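Catechol O-methyltransferase (Mycobacterium tuberculosis, PDB 6JCL) transfers a methyl group from S-adenosyl-L-methionine to a hydroxyl of catechol-like compounds, with the help of a divalent metal cation. Local coordinates at residues 13-21 / 44-52; 164-174 / 181-192. All coordinates share one frame; numbering follows the deposited sequence. Where two conformers were deposited one is given.

Contact 1: residues 13-21 / 44-52; sequences DAFLDSTLV and VSAQQGKFL. With SAH (S-adenosyl-L-homocysteine), chain I.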
loop_
_atom_site.group_PDB
_atom_site.type_symbol
_atom_site.label_atom_id
_atom_site.label_comp_id
_atom_site.label_asym_id
_atom_site.label_seq_id
_atom_site.Cartn_x
_atom_site.Cartn_y
_atom_site.Cartn_z
ATOM N N ASP A 13 -15.848 -5.070 1.702
ATOM C CA ASP A 13 -15.575 -3.742 1.151
ATOM C C ASP A 13 -16.715 -2.774 1.426
ATOM O O ASP A 13 -16.480 -1.579 1.629
ATOM C CB ASP A 13 -15.332 -3.792 -0.355
ATOM C CG ASP A 13 -13.847 -3.654 -0.733
ATOM O OD1 ASP A 13 -12.955 -3.712 0.150
ATOM O OD2 ASP A 13 -13.576 -3.482 -1.938
ATOM N N ALA A 14 -17.962 -3.249 1.381
ATOM C CA ALA A 14 -19.071 -2.357 1.694
ATOM C C ALA A 14 -18.965 -1.838 3.122
ATOM O O ALA A 14 -19.200 -0.649 3.375
ATOM C CB ALA A 14 -20.405 -3.064 1.470
ATOM N N PHE A 15 -18.593 -2.712 4.069
ATOM C CA PHE A 15 -18.372 -2.283 5.445
ATOM C C PHE A 15 -17.212 -1.288 5.529
ATOM O O PHE A 15 -17.317 -0.248 6.192
ATOM C CB PHE A 15 -18.118 -3.511 6.337
ATOM C CG PHE A 15 -17.631 -3.185 7.728
ATOM C CD1 PHE A 15 -18.526 -2.841 8.744
ATOM C CD2 PHE A 15 -16.275 -3.261 8.033
ATOM C CE1 PHE A 15 -18.055 -2.551 10.047
ATOM C CE2 PHE A 15 -15.810 -2.972 9.314
ATOM C CZ PHE A 15 -16.698 -2.617 10.316
ATOM N N LEU A 16 -16.105 -1.586 4.847
ATOM C CA LEU A 16 -14.957 -0.691 4.877
ATOM C C LEU A 16 -15.318 0.663 4.278
ATOM O O LEU A 16 -14.903 1.705 4.798
ATOM C CB LEU A 16 -13.779 -1.322 4.124
ATOM C CG LEU A 16 -13.195 -2.636 4.669
ATOM C CD1 LEU A 16 -12.072 -3.123 3.778
ATOM C CD2 LEU A 16 -12.687 -2.450 6.082
ATOM N N ASP A 17 -16.092 0.669 3.188
ATOM C CA ASP A 17 -16.527 1.933 2.597
ATOM C C ASP A 17 -17.333 2.749 3.602
ATOM O O ASP A 17 -17.062 3.937 3.817
ATOM C CB ASP A 17 -17.351 1.676 1.330
ATOM C CG ASP A 17 -16.511 1.209 0.162
ATOM O OD1 ASP A 17 -15.266 1.167 0.262
ATOM O OD2 ASP A 17 -17.107 0.881 -0.894
ATOM N N SER A 18 -18.303 2.107 4.263
ATOM C CA SER A 18 -19.167 2.808 5.205
ATOM C C SER A 18 -18.408 3.277 6.439
ATOM O O SER A 18 -18.771 4.293 7.045
ATOM C CB SER A 18 -20.326 1.898 5.614
ATOM O OG SER A 18 -20.904 2.322 6.835
ATOM N N THR A 19 -17.355 2.561 6.822
ATOM C CA THR A 19 -16.662 2.831 8.067
ATOM C C THR A 19 -15.525 3.836 7.906
ATOM O O THR A 19 -15.302 4.663 8.803
ATOM C CB THR A 19 -16.153 1.502 8.620
ATOM O OG1 THR A 19 -17.285 0.650 8.880
ATOM C CG2 THR A 19 -15.367 1.720 9.896
ATOM N N LEU A 20 -14.796 3.772 6.787
ATOM C CA LEU A 20 -13.572 4.542 6.603
ATOM C C LEU A 20 -13.699 5.671 5.596
ATOM O O LEU A 20 -12.879 6.592 5.627
ATOM C CB LEU A 20 -12.427 3.618 6.160
ATOM C CG LEU A 20 -12.074 2.484 7.122
ATOM C CD1 LEU A 20 -10.942 1.671 6.520
ATOM C CD2 LEU A 20 -11.691 3.016 8.487
ATOM N N VAL A 21 -14.664 5.616 4.693
ATOM C CA VAL A 21 -14.883 6.666 3.706
ATOM C C VAL A 21 -16.172 7.433 3.994
ATOM O O VAL A 21 -16.171 8.667 4.069
ATOM C CB VAL A 21 -14.882 6.087 2.275
ATOM C CG1 VAL A 21 -15.165 7.198 1.241
ATOM C CG2 VAL A 21 -13.537 5.421 1.970
ATOM N N VAL A 44 -11.334 2.614 -9.832
ATOM C CA VAL A 44 -10.829 2.065 -8.577
ATOM C C VAL A 44 -11.966 2.034 -7.558
ATOM O O VAL A 44 -12.874 2.870 -7.577
ATOM C CB VAL A 44 -9.640 2.874 -8.023
ATOM C CG1 VAL A 44 -8.431 2.721 -8.920
ATOM C CG2 VAL A 44 -10.005 4.342 -7.831
ATOM N N SER A 45 -11.923 1.047 -6.663
ATOM C CA SER A 45 -12.862 1.043 -5.561
ATOM C C SER A 45 -12.521 2.180 -4.604
ATOM O O SER A 45 -11.448 2.785 -4.675
ATOM C CB SER A 45 -12.800 -0.281 -4.819
ATOM O OG SER A 45 -11.558 -0.355 -4.133
ATOM N N ALA A 46 -13.434 2.449 -3.677
ATOM C CA ALA A 46 -13.181 3.544 -2.738
ATOM C C ALA A 46 -11.960 3.264 -1.861
ATOM O O ALA A 46 -11.172 4.174 -1.590
ATOM C CB ALA A 46 -14.420 3.808 -1.877
ATOM N N GLN A 47 -11.788 2.021 -1.383
ATOM C CA GLN A 47 -10.605 1.739 -0.558
ATOM C C GLN A 47 -9.316 1.894 -1.366
ATOM O O GLN A 47 -8.289 2.376 -0.847
ATOM C CB GLN A 47 -10.684 0.323 0.039
ATOM C CG GLN A 47 -11.878 0.070 1.008
ATOM C CD GLN A 47 -12.001 1.112 2.114
ATOM O OE1 GLN A 47 -11.112 1.258 2.959
ATOM N NE2 GLN A 47 -13.121 1.837 2.124
ATOM N N GLN A 48 -9.346 1.463 -2.630
ATOM C CA GLN A 48 -8.190 1.590 -3.506
ATOM C C GLN A 48 -7.882 3.048 -3.802
ATOM O O GLN A 48 -6.716 3.464 -3.791
ATOM C CB GLN A 48 -8.442 0.835 -4.810
ATOM C CG GLN A 48 -8.552 -0.652 -4.641
ATOM C CD GLN A 48 -9.021 -1.332 -5.922
ATOM O OE1 GLN A 48 -9.555 -0.684 -6.821
ATOM N NE2 GLN A 48 -8.830 -2.645 -6.000
ATOM N N GLY A 49 -8.914 3.824 -4.121
ATOM C CA GLY A 49 -8.699 5.239 -4.366
ATOM C C GLY A 49 -8.171 5.947 -3.136
ATOM O O GLY A 49 -7.211 6.715 -3.212
ATOM N N LYS A 50 -8.746 5.650 -1.972
ATOM C CA LYS A 50 -8.245 6.270 -0.760
ATOM C C LYS A 50 -6.790 5.895 -0.511
ATOM O O LYS A 50 -6.007 6.727 -0.042
ATOM C CB LYS A 50 -9.111 5.875 0.429
ATOM C CG LYS A 50 -8.710 6.630 1.712
ATOM C CD LYS A 50 -9.951 7.159 2.382
ATOM C CE LYS A 50 -9.603 8.139 3.468
ATOM N NZ LYS A 50 -10.543 8.012 4.583
ATOM N N PHE A 51 -6.406 4.651 -0.826
ATOM C CA PHE A 51 -5.001 4.254 -0.714
ATOM C C PHE A 51 -4.104 5.161 -1.565
ATOM O O PHE A 51 -3.049 5.611 -1.104
ATOM C CB PHE A 51 -4.847 2.772 -1.119
ATOM C CG PHE A 51 -3.414 2.320 -1.198
ATOM C CD1 PHE A 51 -2.778 1.791 -0.079
ATOM C CD2 PHE A 51 -2.701 2.430 -2.382
ATOM C CE1 PHE A 51 -1.459 1.369 -0.146
ATOM C CE2 PHE A 51 -1.379 2.010 -2.450
ATOM C CZ PHE A 51 -0.757 1.478 -1.329
ATOM N N LEU A 52 -4.501 5.419 -2.819
ATOM C CA LEU A 52 -3.742 6.337 -3.679
ATOM C C LEU A 52 -3.667 7.727 -3.070
ATOM O O LEU A 52 -2.618 8.379 -3.115
ATOM C CB LEU A 52 -4.373 6.451 -5.058
ATOM C CG LEU A 52 -4.320 5.217 -5.929
ATOM C CD1 LEU A 52 -5.155 5.505 -7.165
ATOM C CD2 LEU A 52 -2.870 4.896 -6.282
HETATM N N SAH I . -7.806 5.137 -13.547
HETATM C CA SAH I . -9.264 5.131 -13.742
HETATM C CB SAH I . -9.650 4.009 -14.700
HETATM C CG SAH I . -8.886 4.017 -16.022
HETATM S SD SAH I . -9.675 2.874 -17.185
HETATM C C SAH I . -9.996 4.972 -12.416
HETATM O O SAH I . -10.931 5.712 -12.089
HETATM O OXT SAH I . -9.617 4.104 -11.640
HETATM C "C5'" SAH I . -8.419 2.978 -18.484
HETATM C "C4'" SAH I . -8.458 4.287 -19.276
HETATM O "O4'" SAH I . -7.313 4.319 -20.104
HETATM C "C3'" SAH I . -9.654 4.433 -20.226
HETATM O "O3'" SAH I . -10.296 5.680 -19.959
HETATM C "C2'" SAH I . -9.054 4.431 -21.622
HETATM O "O2'" SAH I . -9.778 5.201 -22.575
HETATM C "C1'" SAH I . -7.635 4.929 -21.336
HETATM N N9 SAH I . -6.632 4.591 -22.358
HETATM C C8 SAH I . -6.542 3.414 -23.074
HETATM N N7 SAH I . -5.475 3.522 -23.896
HETATM C C5 SAH I . -4.893 4.732 -23.700
HETATM C C6 SAH I . -3.790 5.341 -24.297
HETATM N N6 SAH I . -3.080 4.726 -25.250
HETATM N N1 SAH I . -3.433 6.600 -23.875
HETATM C C2 SAH I . -4.172 7.263 -22.906
HETATM N N3 SAH I . -5.272 6.666 -22.328
HETATM C C4 SAH I . -5.615 5.411 -22.734
HETATM O O HOH W 1 -11.349 -2.855 -3.094
HETATM O O HOH W 2 -13.913 -0.232 -1.739
HETATM O O HOH W 3 -16.146 1.442 -3.706
#
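Asp17 and Ala46 mark the nearest backbone approach, CA to CA 6.5 Å, between helical segments whose axes stay 10.2 Å apart and meet at 46°. Gln47 sits as a knob among Asp13, Leu16, Asp17 and Leu20. Its chain bends at chi2 (-51°), which turns the amide across helix 13-21: CD packs on Leu16 CB, OE1 meets Leu20 CD1, and NE2 gives a nearly straight bond to Asp17 OD1 (2.9 Å, 170°). Asp17 OD1 receives it on its anti lone pair and lies in the plane of the Gln47 amide, while Arg208 pairs with the other oxygen. Val21 CG2 lies alongside the same amide, 3.6 Å from Gln47 NE2. One turn on, Lys50 NZ donates to Leu20 O (2.9 Å) and forms a salt bridge with Asp199 of the second subunit. A water links Asp13 OD2 to Ser45 OG, the cap of a capping box with Gln48. Asp13 OD1 accepts from Gln204 and the buried Gln47 OE1 from Ala202 N, both of the second subunit, so the helix pair is built into the dimer interface. Helix 46-58 rests on helix 73-82 through Lys50 on Trp77 and Leu52 on Leu78, and Phe51 meets Phe214 of strand 212-219.

Contact 2: residues 164-174 / 181-192; sequences VDNVIRGGGIL and DAVAARRTLQMM. With SR (strontium ion), chain J; SR (strontium ion), chain L.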
loop_
_atom_site.group_PDB
_atom_site.type_symbol
_atom_site.label_atom_id
_atom_site.label_comp_id
_atom_site.label_asym_id
_atom_site.label_seq_id
_atom_site.Cartn_x
_atom_site.Cartn_y
_atom_site.Cartn_z
ATOM N N VAL A 164 1.216 0.370 -10.403
ATOM C CA VAL A 164 0.603 -0.203 -11.601
ATOM C C VAL A 164 -0.611 -1.011 -11.149
ATOM O O VAL A 164 -0.483 -1.906 -10.303
ATOM C CB VAL A 164 1.578 -1.090 -12.393
ATOM C CG1 VAL A 164 0.908 -1.550 -13.693
ATOM C CG2 VAL A 164 2.925 -0.359 -12.670
ATOM N N ASP A 165 -1.779 -0.694 -11.707
ATOM C CA ASP A 165 -3.017 -1.383 -11.352
ATOM C C ASP A 165 -3.201 -2.676 -12.158
ATOM O O ASP A 165 -2.691 -2.834 -13.277
ATOM C CB ASP A 165 -4.221 -0.462 -11.599
ATOM C CG ASP A 165 -5.442 -0.851 -10.770
ATOM O OD1 ASP A 165 -5.279 -1.554 -9.746
ATOM O OD2 ASP A 165 -6.575 -0.443 -11.146
ATOM N N ASN A 166 -3.956 -3.605 -11.569
ATOM C CA ASN A 166 -4.491 -4.786 -12.278
ATOM C C ASN A 166 -3.402 -5.765 -12.732
ATOM O O ASN A 166 -3.468 -6.290 -13.839
ATOM C CB ASN A 166 -5.340 -4.390 -13.504
ATOM C CG ASN A 166 -6.432 -3.378 -13.188
ATOM O OD1 ASN A 166 -6.427 -2.259 -13.716
ATOM N ND2 ASN A 166 -7.388 -3.767 -12.334
ATOM N N VAL A 167 -2.448 -6.084 -11.854
ATOM C CA VAL A 167 -1.305 -6.901 -12.265
ATOM C C VAL A 167 -1.475 -8.380 -11.914
ATOM O O VAL A 167 -0.537 -9.152 -12.120
ATOM C CB VAL A 167 0.017 -6.369 -11.669
ATOM C CG1 VAL A 167 0.273 -4.910 -12.080
ATOM C CG2 VAL A 167 0.025 -6.537 -10.146
ATOM N N ILE A 168 -2.634 -8.803 -11.384
ATOM C CA ILE A 168 -2.832 -10.193 -10.976
ATOM C C ILE A 168 -3.907 -10.887 -11.806
ATOM O O ILE A 168 -3.747 -12.062 -12.184
ATOM C CB ILE A 168 -3.152 -10.300 -9.464
ATOM C CG1 ILE A 168 -2.066 -9.594 -8.616
ATOM C CG2 ILE A 168 -3.338 -11.781 -9.053
ATOM C CD1 ILE A 168 -0.664 -10.230 -8.728
ATOM N N ARG A 169 -5.013 -10.193 -12.085
ATOM C CA ARG A 169 -6.061 -10.661 -12.994
ATOM C C ARG A 169 -6.531 -12.075 -12.627
ATOM O O ARG A 169 -6.553 -12.993 -13.454
ATOM C CB ARG A 169 -5.590 -10.596 -14.461
ATOM C CG ARG A 169 -5.214 -9.162 -14.944
ATOM C CD ARG A 169 -6.310 -8.117 -14.627
ATOM N NE ARG A 169 -7.595 -8.632 -15.102
ATOM C CZ ARG A 169 -8.706 -8.730 -14.377
ATOM N NH1 ARG A 169 -8.742 -8.298 -13.125
ATOM N NH2 ARG A 169 -9.792 -9.304 -14.924
ATOM N N GLY A 170 -6.937 -12.240 -11.366
ATOM C CA GLY A 170 -7.500 -13.517 -10.943
ATOM C C GLY A 170 -6.565 -14.702 -11.061
ATOM O O GLY A 170 -7.028 -15.832 -11.223
ATOM N N GLY A 171 -5.255 -14.473 -10.964
ATOM C CA GLY A 171 -4.275 -15.522 -11.113
ATOM C C GLY A 171 -3.938 -15.859 -12.543
ATOM O O GLY A 171 -3.123 -16.762 -12.771
ATOM N N GLY A 172 -4.549 -15.168 -13.513
ATOM C CA GLY A 172 -4.308 -15.463 -14.911
ATOM C C GLY A 172 -2.876 -15.243 -15.343
ATOM O O GLY A 172 -2.482 -15.730 -16.403
ATOM N N ILE A 173 -2.093 -14.489 -14.566
ATOM C CA ILE A 173 -0.685 -14.303 -14.893
ATOM C C ILE A 173 0.085 -15.610 -14.818
ATOM O O ILE A 173 1.192 -15.695 -15.351
ATOM C CB ILE A 173 -0.017 -13.259 -13.968
ATOM C CG1 ILE A 173 -0.198 -13.632 -12.498
ATOM C CG2 ILE A 173 -0.572 -11.846 -14.225
ATOM C CD1 ILE A 173 0.775 -12.848 -11.550
ATOM N N LEU A 174 -0.491 -16.645 -14.205
ATOM C CA LEU A 174 0.137 -17.966 -14.151
ATOM C C LEU A 174 -0.384 -18.905 -15.235
ATOM O O LEU A 174 0.127 -20.020 -15.370
ATOM C CB LEU A 174 -0.083 -18.612 -12.779
ATOM C CG LEU A 174 0.850 -18.202 -11.629
ATOM C CD1 LEU A 174 1.250 -16.759 -11.701
ATOM C CD2 LEU A 174 0.227 -18.536 -10.285
ATOM N N ASP A 181 -4.910 -8.877 -20.837
ATOM C CA ASP A 181 -4.483 -8.169 -19.629
ATOM C C ASP A 181 -3.660 -9.052 -18.700
ATOM O O ASP A 181 -2.757 -8.548 -18.022
ATOM C CB ASP A 181 -5.707 -7.582 -18.898
ATOM C CG ASP A 181 -6.865 -8.584 -18.820
ATOM O OD1 ASP A 181 -7.584 -8.696 -19.855
ATOM O OD2 ASP A 181 -7.055 -9.247 -17.790
ATOM N N ALA A 182 -3.881 -10.365 -18.715
ATOM C CA ALA A 182 -3.045 -11.249 -17.911
ATOM C C ALA A 182 -1.655 -11.439 -18.528
ATOM O O ALA A 182 -0.647 -11.416 -17.818
ATOM C CB ALA A 182 -3.765 -12.587 -17.719
ATOM N N VAL A 183 -1.579 -11.590 -19.848
ATOM C CA VAL A 183 -0.277 -11.667 -20.510
ATOM C C VAL A 183 0.528 -10.395 -20.257
ATOM O O VAL A 183 1.719 -10.444 -19.919
ATOM C CB VAL A 183 -0.467 -11.923 -22.012
ATOM C CG1 VAL A 183 0.852 -11.742 -22.731
ATOM C CG2 VAL A 183 -0.970 -13.351 -22.240
ATOM N N ALA A 184 -0.114 -9.237 -20.420
ATOM C CA ALA A 184 0.572 -7.969 -20.186
ATOM C C ALA A 184 1.003 -7.834 -18.732
ATOM O O ALA A 184 2.112 -7.360 -18.435
ATOM C CB ALA A 184 -0.337 -6.792 -20.577
ATOM N N ALA A 185 0.136 -8.240 -17.799
ATOM C CA ALA A 185 0.491 -8.120 -16.389
ATOM C C ALA A 185 1.702 -8.982 -16.047
ATOM O O ALA A 185 2.583 -8.557 -15.298
ATOM C CB ALA A 185 -0.699 -8.515 -15.516
ATOM N N ARG A 186 1.748 -10.208 -16.556
ATOM C CA ARG A 186 2.891 -11.062 -16.254
ATOM C C ARG A 186 4.181 -10.459 -16.792
ATOM O O ARG A 186 5.207 -10.450 -16.098
ATOM C CB ARG A 186 2.667 -12.465 -16.830
ATOM C CG ARG A 186 3.831 -13.420 -16.599
ATOM C CD ARG A 186 3.585 -14.756 -17.313
ATOM N NE ARG A 186 4.691 -15.698 -17.174
ATOM C CZ ARG A 186 4.799 -16.577 -16.184
ATOM N NH1 ARG A 186 5.832 -17.408 -16.140
ATOM N NH2 ARG A 186 3.880 -16.619 -15.229
ATOM N N ARG A 187 4.150 -9.947 -18.026
ATOM C CA ARG A 187 5.340 -9.331 -18.605
ATOM C C ARG A 187 5.711 -8.066 -17.847
ATOM O O ARG A 187 6.896 -7.771 -17.673
ATOM C CB ARG A 187 5.099 -9.000 -20.083
ATOM C CG ARG A 187 6.282 -8.281 -20.738
ATOM C CD ARG A 187 5.914 -7.555 -22.027
ATOM N NE ARG A 187 7.044 -6.767 -22.529
ATOM C CZ ARG A 187 6.932 -5.707 -23.325
ATOM N NH1 ARG A 187 5.738 -5.293 -23.723
ATOM N NH2 ARG A 187 8.017 -5.057 -23.722
ATOM N N THR A 188 4.704 -7.308 -17.402
ATOM C CA THR A 188 4.970 -6.105 -16.616
ATOM C C THR A 188 5.727 -6.450 -15.342
ATOM O O THR A 188 6.713 -5.787 -14.987
ATOM C CB THR A 188 3.644 -5.426 -16.269
ATOM O OG1 THR A 188 3.012 -4.971 -17.469
ATOM C CG2 THR A 188 3.840 -4.230 -15.296
ATOM N N LEU A 189 5.257 -7.471 -14.623
ATOM C CA LEU A 189 5.899 -7.861 -13.373
ATOM C C LEU A 189 7.324 -8.358 -13.617
ATOM O O LEU A 189 8.254 -8.049 -12.848
ATOM C CB LEU A 189 5.057 -8.932 -12.675
ATOM C CG LEU A 189 3.691 -8.461 -12.150
ATOM C CD1 LEU A 189 2.843 -9.687 -11.782
ATOM C CD2 LEU A 189 3.877 -7.556 -10.951
ATOM N N GLN A 190 7.521 -9.128 -14.683
ATOM C CA GLN A 190 8.868 -9.605 -14.981
ATOM C C GLN A 190 9.794 -8.446 -15.331
ATOM O O GLN A 190 10.953 -8.411 -14.891
ATOM C CB GLN A 190 8.802 -10.631 -16.108
ATOM C CG GLN A 190 8.146 -11.925 -15.619
ATOM C CD GLN A 190 8.015 -12.967 -16.716
ATOM O OE1 GLN A 190 7.652 -12.653 -17.845
ATOM N NE2 GLN A 190 8.324 -14.218 -16.380
ATOM N N MET A 191 9.280 -7.455 -16.064
ATOM C CA MET A 191 10.103 -6.306 -16.413
ATOM C C MET A 191 10.479 -5.510 -15.170
ATOM O O MET A 191 11.640 -5.103 -15.015
ATOM C CB MET A 191 9.363 -5.419 -17.420
ATOM C CG MET A 191 10.104 -4.125 -17.770
ATOM S SD MET A 191 9.536 -2.747 -16.739
ATOM C CE MET A 191 10.131 -1.372 -17.727
ATOM N N MET A 192 9.529 -5.325 -14.246
ATOM C CA MET A 192 9.818 -4.540 -13.049
ATOM C C MET A 192 10.834 -5.253 -12.167
ATOM O O MET A 192 11.724 -4.613 -11.592
ATOM C CB MET A 192 8.525 -4.247 -12.266
ATOM C CG MET A 192 7.542 -3.363 -13.031
ATOM S SD MET A 192 5.976 -3.090 -12.181
ATOM C CE MET A 192 6.489 -1.846 -11.010
HETATM SR SR SR J . -7.778 -0.111 -13.279
HETATM SR SR SR L . -8.796 -10.767 -19.169
HETATM O O HOH W 4 -3.326 -6.158 -16.603
HETATM O O HOH W 5 -9.558 1.272 -12.099
#
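Asp181 CG stands between its backbone N and carbonyl carbon (chi1 44°), and Arg169 folds back at chi2 and chi3, so that the two side chains cross at about a right angle, their flat ends 45° apart. Arg169 NE donates to Asp181 OD2 at 2.8 Å; the oxygen lies in the guanidinium plane but is approached from above the carboxylate plane. Both carboxylate oxygens also hold a strontium ion, OD2 at 2.7 Å, with Asp179 as a further ligand, while Arg169 NH1 pairs with Asp212. Sharing OD2 between cation and guanidinium would probably stabilise its negative charge.

This is the loop and helix that follow strand 160-165 of the Rossmann-like methyltransferase fold, and the strand's end carries the catalytic-site metal. There Asp165 OD2 and Asn166 OD1 bind a second strontium ion at 2.5 and 2.6 Å, together with Asp139, in the position of the divalent cofactor. Asn166 ND2 donates to the same Asp212.

The helix alanines let the loop lie close: Ala182 CB touches Gly172 O (3.6 Å), and Ala185 CB touches both Val167 O and Ile173 CG2. The side chains of Ile173 and Leu189 cross at about a right angle, CD1 to CD1 3.8 Å. The extended Arg186 runs past Ile173 and brings NH2 to Ile173 O (2.8 Å, 149°). Val164 CG2 and Met192 SD meet tip to tip at 4.1 Å, close to strand 212-219.

The two contacts follow one another along the chain, their centres about 23 Å apart, yet they approach at the active site, where Val44 CG1 packs 4.3 Å from Asp165 OD2. From contact 1, Val44 N donates to SAH OXT (2.9 Å), holding the carboxylate end of the product SAH; from contact 2, Asp165 and Asn166 bind the metal, with the Asn166 side chain about 7 Å from SAH at nearest atoms. Cofactor and cation are thus served by neighbouring parts of the fold. Across the dimer the contacts meet again: Phe15 and Leu16 of one subunit pack on Arg186 and Leu189 of the other, joining 13-21 to 181-192.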